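Local coordinates for protein RNA polymerase sigma factor (Bartonella quintana, PDB 5UXX) that probably binds promoter DNA and directs RNA polymerase to start transcription there, as an ECF-type member of the sigma-70 family, at residues E89-H94 with A109-S114; L103-K108 with E158-D163; R118-L123 with G143-R148. One frame throughout, in Å; residues are numbered along the deposited sequence.

Contact 1: residues E89-H94 with A109-S114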
ATOM      1  N   GLU A  89     -12.735 -12.802  -1.084  1.00 51.69           N
ATOM      2  CA  GLU A  89     -11.317 -12.485  -1.166  1.00 47.10           C
ATOM      3  C   GLU A  89     -10.761 -13.003  -2.485  1.00 44.93           C
ATOM      4  O   GLU A  89     -10.842 -14.196  -2.773  1.00 43.95           O
ATOM      5  CB  GLU A  89     -10.570 -13.095   0.019  1.00 48.44           C
ATOM      6  CG  GLU A  89      -9.174 -12.555   0.242  1.00 55.10           C
ATOM      7  CD  GLU A  89      -8.617 -12.960   1.592  1.00 56.89           C
ATOM      8  OE1 GLU A  89      -9.418 -13.156   2.531  1.00 55.96           O
ATOM      9  OE2 GLU A  89      -7.384 -13.088   1.714  1.00 60.81           O
ATOM     10  N   SER A  90     -10.195 -12.108  -3.288  1.00 47.52           N
ATOM     11  CA  SER A  90      -9.712 -12.486  -4.610  1.00 48.55           C
ATOM     12  C   SER A  90      -8.307 -11.968  -4.902  1.00 42.95           C
ATOM     13  O   SER A  90      -7.961 -10.840  -4.551  1.00 44.98           O
ATOM     14  CB  SER A  90     -10.681 -11.987  -5.685  1.00 42.89           C
ATOM     15  OG  SER A  90     -10.815 -10.578  -5.639  1.00 55.73           O
ATOM     16  N   VAL A  91      -7.504 -12.809  -5.546  1.00 44.92           N
ATOM     17  CA  VAL A  91      -6.151 -12.440  -5.944  1.00 45.87           C
ATOM     18  C   VAL A  91      -5.968 -12.633  -7.447  1.00 45.64           C
ATOM     19  O   VAL A  91      -6.179 -13.727  -7.972  1.00 46.14           O
ATOM     20  CB  VAL A  91      -5.090 -13.270  -5.193  1.00 41.99           C
ATOM     21  CG1 VAL A  91      -3.699 -12.971  -5.735  1.00 42.54           C
ATOM     22  CG2 VAL A  91      -5.160 -12.995  -3.698  1.00 44.56           C
ATOM     23  N   ALA A  92      -5.577 -11.565  -8.134  1.00 38.01           N
ATOM     24  CA  ALA A  92      -5.361 -11.621  -9.575  1.00 40.22           C
ATOM     25  C   ALA A  92      -4.238 -10.680 -10.002  1.00 44.43           C
ATOM     26  O   ALA A  92      -4.477  -9.517 -10.327  1.00 50.26           O
ATOM     27  CB  ALA A  92      -6.646 -11.284 -10.315  1.00 39.32           C
ATOM     28  N   ILE A  93      -3.013 -11.195 -10.000  1.00 43.25           N
ATOM     29  CA  ILE A  93      -1.850 -10.409 -10.394  1.00 45.28           C
ATOM     30  C   ILE A  93      -1.113 -11.047 -11.567  1.00 49.15           C
ATOM     31  O   ILE A  93      -0.751 -12.223 -11.517  1.00 47.75           O
ATOM     32  CB  ILE A  93      -0.866 -10.231  -9.224  1.00 39.65           C
ATOM     33  CG1 ILE A  93      -1.572  -9.601  -8.022  1.00 37.37           C
ATOM     34  CG2 ILE A  93       0.320  -9.378  -9.651  1.00 37.39           C
ATOM     35  CD1 ILE A  93      -0.673  -9.399  -6.825  1.00 32.75           C
ATOM     36  N   HIS A  94      -0.910 -10.266 -12.625  1.00 52.72           N
ATOM     37  CA  HIS A  94      -0.143 -10.713 -13.782  1.00 53.88           C
ATOM     38  C   HIS A  94       1.270 -11.106 -13.367  1.00 43.00           C
ATOM     39  O   HIS A  94       1.895 -10.414 -12.561  1.00 37.80           O
ATOM     40  CB  HIS A  94      -0.101  -9.613 -14.849  1.00 64.51           C
ATOM     41  CG  HIS A  94       0.466 -10.058 -16.161  1.00 75.28           C
ATOM     42  ND1 HIS A  94       1.805 -10.325 -16.343  1.00 77.45           N
ATOM     43  CD2 HIS A  94      -0.128 -10.283 -17.359  1.00 81.79           C
ATOM     44  CE1 HIS A  94       2.014 -10.695 -17.594  1.00 80.22           C
ATOM     45  NE2 HIS A  94       0.856 -10.678 -18.231  1.00 83.30           N
ATOM     46  N   ALA A 109       0.176 -15.083   0.204  1.00 31.62           N
ATOM     47  CA  ALA A 109       0.881 -15.179   1.478  1.00 32.19           C
ATOM     48  C   ALA A 109       0.609 -13.950   2.342  1.00 27.45           C
ATOM     49  O   ALA A 109       0.392 -14.065   3.550  1.00 28.10           O
ATOM     50  CB  ALA A 109       2.375 -15.350   1.247  1.00 31.68           C
ATOM     51  N   LEU A 110       0.628 -12.778   1.716  1.00 26.08           N
ATOM     52  CA  LEU A 110       0.313 -11.525   2.398  1.00 25.34           C
ATOM     53  C   LEU A 110      -1.092 -11.551   2.988  1.00 35.60           C
ATOM     54  O   LEU A 110      -1.329 -11.033   4.080  1.00 34.46           O
ATOM     55  CB  LEU A 110       0.446 -10.342   1.437  1.00 24.48           C
ATOM     56  CG  LEU A 110       1.857  -9.904   1.046  1.00 25.05           C
ATOM     57  CD1 LEU A 110       1.795  -8.830  -0.028  1.00 19.06           C
ATOM     58  CD2 LEU A 110       2.619  -9.406   2.264  1.00 24.86           C
ATOM     59  N   ASN A 111      -2.021 -12.156   2.256  1.00 25.18           N
ATOM     60  CA  ASN A 111      -3.410 -12.233   2.687  1.00 32.58           C
ATOM     61  C   ASN A 111      -3.615 -13.203   3.850  1.00 34.80           C
ATOM     62  O   ASN A 111      -4.632 -13.147   4.540  1.00 29.84           O
ATOM     63  CB  ASN A 111      -4.301 -12.632   1.509  1.00 28.25           C
ATOM     64  CG  ASN A 111      -4.502 -11.498   0.521  1.00 37.30           C
ATOM     65  OD1 ASN A 111      -3.949 -10.410   0.685  1.00 25.73           O
ATOM     66  ND2 ASN A 111      -5.298 -11.747  -0.512  1.00 28.90           N
HETATM   67  N   MSE A 112      -2.646 -14.089   4.062  1.00 33.34           N
HETATM   68  CA  MSE A 112      -2.691 -15.015   5.189  1.00 32.67           C
HETATM   69  C   MSE A 112      -2.396 -14.287   6.495  1.00 31.45           C
HETATM   70  O   MSE A 112      -2.773 -14.743   7.573  1.00 38.01           O
HETATM   71  CB  MSE A 112      -1.695 -16.160   4.992  1.00 34.79           C
HETATM   72  CG  MSE A 112      -2.006 -17.071   3.820  1.00 34.72           C
HETATM   73 SE   MSE A 112      -3.581 -18.171   4.128  1.00 67.93          SE
HETATM   74  CE  MSE A 112      -2.931 -19.215   5.642  1.00 55.65           C
ATOM     75  N   LEU A 113      -1.711 -13.153   6.387  1.00 29.95           N
ATOM     76  CA  LEU A 113      -1.390 -12.335   7.548  1.00 29.46           C
ATOM     77  C   LEU A 113      -2.626 -11.613   8.065  1.00 35.00           C
ATOM     78  O   LEU A 113      -3.626 -11.490   7.357  1.00 33.52           O
ATOM     79  CB  LEU A 113      -0.303 -11.312   7.202  1.00 24.76           C
ATOM     80  CG  LEU A 113       1.015 -11.837   6.634  1.00 31.47           C
ATOM     81  CD1 LEU A 113       1.932 -10.680   6.260  1.00 22.01           C
ATOM     82  CD2 LEU A 113       1.695 -12.764   7.625  1.00 25.57           C
ATOM     83  N   SER A 114      -2.557 -11.141   9.305  1.00 28.14           N
ATOM     84  CA  SER A 114      -3.583 -10.252   9.833  1.00 28.76           C
ATOM     85  C   SER A 114      -3.487  -8.910   9.119  1.00 31.82           C
ATOM     86  O   SER A 114      -2.465  -8.604   8.502  1.00 33.23           O
ATOM     87  CB  SER A 114      -3.433 -10.070  11.344  1.00 29.88           C
ATOM     88  OG  SER A 114      -2.275  -9.314  11.654  1.00 35.19           O
TER
HETATM   89  O   HOH W   1      -5.838 -14.668  -0.573  1.00 33.05           O
HETATM   90  O   HOH W   2      -6.344  -9.828  -2.535  1.00 39.31           O
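Glu89 and Asn111 run past one another in opposite directions, the carboxylate plane turned 67° from the amide plane. The extended glutamate, with CG anti to its own backbone N (chi1 -165°), brings OE2 within 3.1 Å of Asn111 CB, so the acid lies beside the root of the asparagine. Val91 adds one branch: its CG2 methyl sits 3.4 Å from Asn111 ND2. The amide nitrogen donates to two waters. One of them gives a hydrogen to Glu89 OE2, while the other, 3.0 Å from Asn111 ND2, hydrogen-bonds to Ser90 O, so the loop is tied to helix 103-112 through solvent on two routes. The opposite end of the amide is also taken, since Asn111 OD1 accepts a hydrogen bond from Lys107 NZ. The Ser90 side chain points away, its OG bonded to His30 ND1. Partners of both kinds, donor at OD1 and acceptors at ND2, fix which way round the amide lies. The chemistry is that of a hydrated surface seam between the loop and the first helix of sigma region 4, in which a polar side chain and two bridging waters, more than apolar burial, make the join.

Contact 2: residues L103-K108 with E158-D163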
ATOM      1  N   LEU A 103       4.225 -13.556  -8.085  1.00 26.28           N
ATOM      2  CA  LEU A 103       3.471 -12.463  -7.480  1.00 27.28           C
ATOM      3  C   LEU A 103       2.141 -12.934  -6.908  1.00 29.16           C
ATOM      4  O   LEU A 103       1.714 -12.471  -5.851  1.00 31.13           O
ATOM      5  CB  LEU A 103       3.228 -11.354  -8.506  1.00 25.75           C
ATOM      6  CG  LEU A 103       4.478 -10.726  -9.120  1.00 26.12           C
ATOM      7  CD1 LEU A 103       4.093  -9.649 -10.121  1.00 24.07           C
ATOM      8  CD2 LEU A 103       5.377 -10.159  -8.031  1.00 27.82           C
ATOM      9  N   GLN A 104       1.491 -13.851  -7.617  1.00 29.89           N
ATOM     10  CA  GLN A 104       0.221 -14.409  -7.173  1.00 32.93           C
ATOM     11  C   GLN A 104       0.386 -15.120  -5.833  1.00 33.09           C
ATOM     12  O   GLN A 104      -0.418 -14.938  -4.920  1.00 32.39           O
ATOM     13  CB  GLN A 104      -0.334 -15.375  -8.222  1.00 31.34           C
ATOM     14  CG  GLN A 104      -1.692 -15.962  -7.877  1.00 37.76           C
ATOM     15  CD  GLN A 104      -2.839 -15.141  -8.436  1.00 45.90           C
ATOM     16  OE1 GLN A 104      -2.648 -14.011  -8.884  1.00 48.01           O
ATOM     17  NE2 GLN A 104      -4.039 -15.710  -8.414  1.00 48.47           N
ATOM     18  N   ASP A 105       1.442 -15.919  -5.724  1.00 31.97           N
ATOM     19  CA  ASP A 105       1.721 -16.674  -4.508  1.00 31.88           C
ATOM     20  C   ASP A 105       2.089 -15.752  -3.347  1.00 34.19           C
ATOM     21  O   ASP A 105       1.654 -15.963  -2.215  1.00 32.16           O
ATOM     22  CB  ASP A 105       2.845 -17.683  -4.758  1.00 37.14           C
ATOM     23  CG  ASP A 105       3.134 -18.547  -3.547  1.00 46.68           C
ATOM     24  OD1 ASP A 105       2.301 -19.421  -3.226  1.00 52.13           O
ATOM     25  OD2 ASP A 105       4.195 -18.355  -2.917  1.00 49.26           O
ATOM     26  N   PHE A 106       2.895 -14.734  -3.634  1.00 25.18           N
ATOM     27  CA  PHE A 106       3.327 -13.783  -2.614  1.00 25.28           C
ATOM     28  C   PHE A 106       2.146 -12.999  -2.050  1.00 27.48           C
ATOM     29  O   PHE A 106       2.060 -12.773  -0.842  1.00 26.83           O
ATOM     30  CB  PHE A 106       4.371 -12.819  -3.185  1.00 22.78           C
ATOM     31  CG  PHE A 106       5.080 -12.005  -2.137  1.00 20.36           C
ATOM     32  CD1 PHE A 106       6.230 -12.483  -1.530  1.00 23.54           C
ATOM     33  CD2 PHE A 106       4.596 -10.764  -1.757  1.00 24.67           C
ATOM     34  CE1 PHE A 106       6.884 -11.738  -0.566  1.00 23.29           C
ATOM     35  CE2 PHE A 106       5.246 -10.013  -0.793  1.00 23.01           C
ATOM     36  CZ  PHE A 106       6.391 -10.503  -0.197  1.00 24.10           C
ATOM     37  N   LYS A 107       1.241 -12.583  -2.930  1.00 23.29           N
ATOM     38  CA  LYS A 107       0.048 -11.849  -2.521  1.00 23.36           C
ATOM     39  C   LYS A 107      -0.853 -12.722  -1.654  1.00 30.29           C
ATOM     40  O   LYS A 107      -1.416 -12.256  -0.662  1.00 30.16           O
ATOM     41  CB  LYS A 107      -0.715 -11.343  -3.748  1.00 24.12           C
ATOM     42  CG  LYS A 107      -2.039 -10.660  -3.439  1.00 27.32           C
ATOM     43  CD  LYS A 107      -1.876  -9.515  -2.453  1.00 26.59           C
ATOM     44  CE  LYS A 107      -3.205  -8.812  -2.214  1.00 27.09           C
ATOM     45  NZ  LYS A 107      -3.187  -7.965  -0.991  1.00 25.34           N
ATOM     46  N   LYS A 108      -0.984 -13.989  -2.036  1.00 30.87           N
ATOM     47  CA  LYS A 108      -1.756 -14.951  -1.258  1.00 33.23           C
ATOM     48  C   LYS A 108      -1.151 -15.136   0.130  1.00 33.30           C
ATOM     49  O   LYS A 108      -1.870 -15.320   1.110  1.00 28.99           O
ATOM     50  CB  LYS A 108      -1.835 -16.293  -1.989  1.00 30.68           C
ATOM     51  CG  LYS A 108      -2.731 -16.271  -3.218  1.00 41.63           C
ATOM     52  CD  LYS A 108      -2.489 -17.476  -4.115  1.00 34.00           C
ATOM     53  CE  LYS A 108      -2.607 -18.780  -3.348  1.00 36.13           C
ATOM     54  NZ  LYS A 108      -2.481 -19.956  -4.250  1.00 38.62           N
ATOM     55  N   GLU A 158       7.714 -18.813   6.921  1.00 40.64           N
ATOM     56  CA  GLU A 158       7.121 -20.143   6.993  1.00 52.22           C
ATOM     57  C   GLU A 158       6.158 -20.372   5.832  1.00 50.02           C
ATOM     58  O   GLU A 158       6.081 -21.469   5.282  1.00 57.47           O
ATOM     59  CB  GLU A 158       6.397 -20.338   8.328  1.00 45.43           C
ATOM     60  N   LEU A 159       5.426 -19.323   5.468  1.00 46.20           N
ATOM     61  CA  LEU A 159       4.456 -19.392   4.380  1.00 48.55           C
ATOM     62  C   LEU A 159       5.130 -19.589   3.025  1.00 50.90           C
ATOM     63  O   LEU A 159       4.698 -20.415   2.222  1.00 56.38           O
ATOM     64  CB  LEU A 159       3.601 -18.123   4.354  1.00 47.97           C
ATOM     65  CG  LEU A 159       2.261 -18.129   5.095  1.00 50.59           C
ATOM     66  CD1 LEU A 159       2.338 -18.902   6.404  1.00 56.56           C
ATOM     67  CD2 LEU A 159       1.817 -16.700   5.351  1.00 45.76           C
ATOM     68  N   LEU A 160       6.189 -18.827   2.778  1.00 47.75           N
ATOM     69  CA  LEU A 160       6.876 -18.861   1.491  1.00 48.92           C
ATOM     70  C   LEU A 160       8.005 -19.884   1.489  1.00 52.06           C
ATOM     71  O   LEU A 160       8.739 -20.008   0.506  1.00 52.94           O
ATOM     72  CB  LEU A 160       7.419 -17.474   1.144  1.00 44.00           C
ATOM     73  CG  LEU A 160       6.360 -16.387   0.951  1.00 39.76           C
ATOM     74  CD1 LEU A 160       7.001 -15.012   0.893  1.00 37.61           C
ATOM     75  CD2 LEU A 160       5.543 -16.657  -0.303  1.00 42.74           C
ATOM     76  N   LYS A 161       8.133 -20.609   2.599  1.00 53.64           N
ATOM     77  CA  LYS A 161       9.122 -21.674   2.752  1.00 56.61           C
ATOM     78  C   LYS A 161      10.547 -21.200   2.482  1.00 64.09           C
ATOM     79  O   LYS A 161      11.335 -21.902   1.847  1.00 69.97           O
ATOM     80  CB  LYS A 161       8.784 -22.851   1.832  1.00 52.71           C
ATOM     81  N   VAL A 162      10.874 -20.005   2.964  1.00 65.59           N
ATOM     82  CA  VAL A 162      12.226 -19.475   2.829  1.00 70.90           C
ATOM     83  C   VAL A 162      12.904 -19.365   4.193  1.00 83.65           C
ATOM     84  O   VAL A 162      12.363 -18.773   5.126  1.00 81.66           O
ATOM     85  CB  VAL A 162      12.234 -18.099   2.126  1.00 60.83           C
ATOM     86  CG1 VAL A 162      12.057 -18.274   0.625  1.00 60.45           C
ATOM     87  CG2 VAL A 162      11.155 -17.189   2.699  1.00 52.12           C
ATOM     88  N   ASP A 163      14.091 -19.954   4.300  1.00102.71           N
ATOM     89  CA  ASP A 163      14.815 -20.022   5.565  1.00104.45           C
ATOM     90  C   ASP A 163      15.260 -18.641   6.036  1.00101.86           C
ATOM     91  O   ASP A 163      15.552 -18.441   7.215  1.00106.91           O
ATOM     92  CB  ASP A 163      16.026 -20.948   5.436  1.00110.24           C
TER
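The backbones come nearest at Phe106 and Leu160, whose CA atoms are 7.4 Å apart, where helix 103-112 passes the point at which helix 142-159 ends. Both belong to the all-helical region 4 of the sigma-70 family, and the contact joins the first helix of that region to the tail of its last one. After Leu159 the chain stops being helical, and Lys161 takes a positive phi of 55°, turning the final residues away. Leu160, just ahead of this turn, carries the contact from its side. Its two methyls diverge to different partners on the helix. CD1 comes obliquely to the CD1-CE1 bond of the Phe106 ring, equally close to both atoms. This is an apolar contact, with no hydrogen bond between the two segments. Although the CB of Phe106 points away from the leucine, CG lies anti to the backbone N (chi1 -168°), and the ring swings round so that its CD1 and CE1 atoms reach the methyl. CD2 turns instead to the exposed Asp105, whose side chain runs past the leucine in the opposite direction, touching with OD2. Leu160 also packs on Ala109, one turn further along the same helix, and Leu159 adds Met112. The Phe106 ring also meets an aromatic side chain of another protein, the planes about 30° apart, and an apolar side chain of that chain packs on Leu160. The little hydrophobic patch is thus shared between the two proteins. On the exposed side Asp105 OD2 lies 3.4 Å from Leu160 CD2, while on the inner side Leu160 CD1 sits 3.6 Å from Phe106 CD1.

Contact 3: residues R118-L123 with G143-R148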
ATOM      1  N   ARG A 118       0.054  -7.313   7.765  1.00 24.29           N
ATOM      2  CA  ARG A 118       0.198  -7.104   6.331  1.00 27.67           C
ATOM      3  C   ARG A 118       0.596  -5.668   6.008  1.00 28.70           C
ATOM      4  O   ARG A 118       1.521  -5.434   5.234  1.00 28.46           O
ATOM      5  CB  ARG A 118      -1.101  -7.469   5.608  1.00 24.86           C
ATOM      6  CG  ARG A 118      -1.093  -7.176   4.114  1.00 20.74           C
ATOM      7  CD  ARG A 118      -2.195  -7.936   3.386  1.00 24.16           C
ATOM      8  NE  ARG A 118      -3.523  -7.651   3.926  1.00 25.95           N
ATOM      9  CZ  ARG A 118      -4.209  -8.481   4.706  1.00 29.03           C
ATOM     10  NH1 ARG A 118      -3.695  -9.657   5.040  1.00 31.03           N
ATOM     11  NH2 ARG A 118      -5.408  -8.135   5.152  1.00 28.28           N
ATOM     12  N   GLU A 119      -0.098  -4.710   6.612  1.00 28.48           N
ATOM     13  CA  GLU A 119       0.193  -3.302   6.375  1.00 29.23           C
ATOM     14  C   GLU A 119       1.570  -2.904   6.903  1.00 29.14           C
ATOM     15  O   GLU A 119       2.316  -2.188   6.234  1.00 28.31           O
ATOM     16  CB  GLU A 119      -0.878  -2.417   7.007  1.00 26.12           C
ATOM     17  CG  GLU A 119      -0.600  -0.936   6.848  1.00 28.93           C
ATOM     18  CD  GLU A 119      -1.727  -0.074   7.364  1.00 33.31           C
ATOM     19  OE1 GLU A 119      -2.529  -0.566   8.188  1.00 37.33           O
ATOM     20  OE2 GLU A 119      -1.811   1.099   6.947  1.00 29.21           O
ATOM     21  N   ALA A 120       1.897  -3.369   8.104  1.00 27.49           N
ATOM     22  CA  ALA A 120       3.167  -3.033   8.741  1.00 18.80           C
ATOM     23  C   ALA A 120       4.363  -3.504   7.917  1.00 19.18           C
ATOM     24  O   ALA A 120       5.317  -2.754   7.713  1.00 18.84           O
ATOM     25  CB  ALA A 120       3.226  -3.624  10.140  1.00 20.00           C
ATOM     26  N   ILE A 121       4.310  -4.746   7.443  1.00 19.30           N
ATOM     27  CA  ILE A 121       5.430  -5.321   6.706  1.00 26.30           C
ATOM     28  C   ILE A 121       5.555  -4.688   5.319  1.00 26.18           C
ATOM     29  O   ILE A 121       6.643  -4.641   4.748  1.00 31.04           O
ATOM     30  CB  ILE A 121       5.300  -6.862   6.579  1.00 20.84           C
ATOM     31  CG1 ILE A 121       6.626  -7.481   6.130  1.00 17.68           C
ATOM     32  CG2 ILE A 121       4.163  -7.250   5.643  1.00 17.83           C
ATOM     33  CD1 ILE A 121       7.755  -7.277   7.112  1.00 22.25           C
ATOM     34  N   ILE A 122       4.443  -4.191   4.784  1.00 24.84           N
ATOM     35  CA  ILE A 122       4.466  -3.483   3.508  1.00 20.28           C
ATOM     36  C   ILE A 122       5.067  -2.090   3.678  1.00 20.38           C
ATOM     37  O   ILE A 122       5.927  -1.677   2.900  1.00 23.99           O
ATOM     38  CB  ILE A 122       3.056  -3.369   2.893  1.00 23.82           C
ATOM     39  CG1 ILE A 122       2.581  -4.737   2.400  1.00 25.37           C
ATOM     40  CG2 ILE A 122       3.049  -2.383   1.737  1.00 25.54           C
ATOM     41  CD1 ILE A 122       3.505  -5.373   1.383  1.00 28.56           C
ATOM     42  N   LEU A 123       4.612  -1.373   4.701  1.00 21.91           N
ATOM     43  CA  LEU A 123       5.097  -0.023   4.975  1.00 22.00           C
ATOM     44  C   LEU A 123       6.592  -0.009   5.273  1.00 22.94           C
ATOM     45  O   LEU A 123       7.324   0.857   4.791  1.00 29.87           O
ATOM     46  CB  LEU A 123       4.331   0.596   6.146  1.00 21.41           C
ATOM     47  CG  LEU A 123       2.876   0.996   5.893  1.00 18.30           C
ATOM     48  CD1 LEU A 123       2.231   1.473   7.181  1.00 30.57           C
ATOM     49  CD2 LEU A 123       2.792   2.071   4.822  1.00 18.71           C
ATOM     50  N   GLY A 143       6.908   0.641  19.092  1.00 36.41           N
ATOM     51  CA  GLY A 143       7.049  -0.721  19.574  1.00 34.87           C
ATOM     52  C   GLY A 143       6.050  -1.676  18.950  1.00 35.90           C
ATOM     53  O   GLY A 143       6.369  -2.834  18.677  1.00 35.50           O
ATOM     54  N   THR A 144       4.834  -1.187  18.726  1.00 35.67           N
ATOM     55  CA  THR A 144       3.777  -1.991  18.122  1.00 35.46           C
ATOM     56  C   THR A 144       4.120  -2.368  16.683  1.00 37.94           C
ATOM     57  O   THR A 144       3.978  -3.525  16.287  1.00 40.82           O
ATOM     58  CB  THR A 144       2.429  -1.250  18.144  1.00 33.33           C
ATOM     59  OG1 THR A 144       2.091  -0.907  19.494  1.00 39.10           O
ATOM     60  CG2 THR A 144       1.332  -2.122  17.558  1.00 32.95           C
ATOM     61  N   ILE A 145       4.569  -1.384  15.910  1.00 32.77           N
ATOM     62  CA  ILE A 145       4.993  -1.609  14.531  1.00 31.76           C
ATOM     63  C   ILE A 145       6.102  -2.655  14.466  1.00 33.27           C
ATOM     64  O   ILE A 145       6.059  -3.572  13.644  1.00 30.52           O
ATOM     65  CB  ILE A 145       5.484  -0.301  13.872  1.00 28.45           C
ATOM     66  CG1 ILE A 145       4.298   0.602  13.536  1.00 32.32           C
ATOM     67  CG2 ILE A 145       6.281  -0.594  12.611  1.00 25.35           C
ATOM     68  CD1 ILE A 145       3.360   0.016  12.504  1.00 31.54           C
ATOM     69  N   LYS A 146       7.084  -2.517  15.351  1.00 33.43           N
ATOM     70  CA  LYS A 146       8.224  -3.426  15.392  1.00 32.15           C
ATOM     71  C   LYS A 146       7.804  -4.868  15.661  1.00 33.32           C
ATOM     72  O   LYS A 146       8.299  -5.794  15.017  1.00 33.67           O
ATOM     73  CB  LYS A 146       9.226  -2.962  16.449  1.00 30.33           C
ATOM     74  CG  LYS A 146      10.010  -1.727  16.038  1.00 31.45           C
ATOM     75  CD  LYS A 146      10.961  -1.271  17.130  1.00 32.24           C
ATOM     76  CE  LYS A 146      11.793  -0.088  16.665  1.00 31.17           C
ATOM     77  NZ  LYS A 146      12.654   0.450  17.753  1.00 51.38           N
ATOM     78  N   SER A 147       6.892  -5.057  16.609  1.00 33.01           N
ATOM     79  CA  SER A 147       6.400  -6.392  16.930  1.00 35.26           C
ATOM     80  C   SER A 147       5.568  -6.950  15.779  1.00 33.05           C
ATOM     81  O   SER A 147       5.626  -8.142  15.479  1.00 33.55           O
ATOM     82  CB  SER A 147       5.577  -6.373  18.219  1.00 36.59           C
ATOM     83  OG  SER A 147       4.355  -5.681  18.035  1.00 45.35           O
ATOM     84  N   ARG A 148       4.799  -6.077  15.135  1.00 30.17           N
ATOM     85  CA  ARG A 148       3.998  -6.468  13.979  1.00 30.91           C
ATOM     86  C   ARG A 148       4.890  -6.865  12.807  1.00 29.15           C
ATOM     87  O   ARG A 148       4.583  -7.807  12.078  1.00 29.45           O
ATOM     88  CB  ARG A 148       3.051  -5.336  13.570  1.00 31.41           C
ATOM     89  CG  ARG A 148       1.869  -5.163  14.509  1.00 34.05           C
ATOM     90  CD  ARG A 148       1.008  -3.967  14.140  1.00 32.52           C
ATOM     91  NE  ARG A 148      -0.129  -3.833  15.046  1.00 36.56           N
ATOM     92  CZ  ARG A 148      -1.005  -2.834  15.009  1.00 35.10           C
ATOM     93  NH1 ARG A 148      -0.879  -1.871  14.106  1.00 32.11           N
ATOM     94  NH2 ARG A 148      -2.008  -2.799  15.875  1.00 36.14           N
TER
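Ala120 and Arg148 meet through their first carbons, Ala120 CB standing 3.8 Å from Arg148 CB, and this is the tight part of the contact. The small alanine lets the helices approach, with Ala120 CA and Ile145 CA only 6.2 Å apart. Ile145 closes the buried side: its CD1 reaches to 4.3 Å from Ala120 CB, and the same side chain packs on Tyr131 and Cys140. Beyond CB the packing is looser. The arginine runs out straight from CG to NE, leaving the alanine behind, and lays one face of its guanidinium over Thr144 CG2, which lies 3.3 Å above that plane and toward its rim. A long, weak ion pair links Arg148 NH2 to Asp116 OD2, and Glu119, 6.3 Å away from Arg148 NH1 at OE1, is held instead by Arg66 and Tyr70. On the partly exposed flank Ser147 OG donates to Thr144 O, 2.8 Å away, a carbonyl that also accepts from Arg148 N. Helix 142-159 follows helix 131-138 in the manner of a helix-turn-helix, so this packing of helix 115-125 against the second helix of that motif is consistent with the DNA-binding region 4 of ECF sigma factors, in which that second helix probably reads the promoter.

Overall arrangement
Contacts 1 and 2 share helix 103-112, and their centres are 10 Å apart. Gln104 joins them, its NE2 3.0 Å from Val91 O and its OE1 3.1 Å from Ile93 N, probable hydrogen bonds that hold the loop along the helix. Contact 3 lies further off, about 17 Å from contact 1 and 18 Å from contact 2, centre to centre. Arg118 spans the first gap, with NH1 2.9 Å from Leu110 O. Contact 3 lies near the start of helix 142-159 and contact 2 just at its end, so that this helix packs on both helices that precede the helix-turn-helix. The partner protein lies within reach of all three contacts.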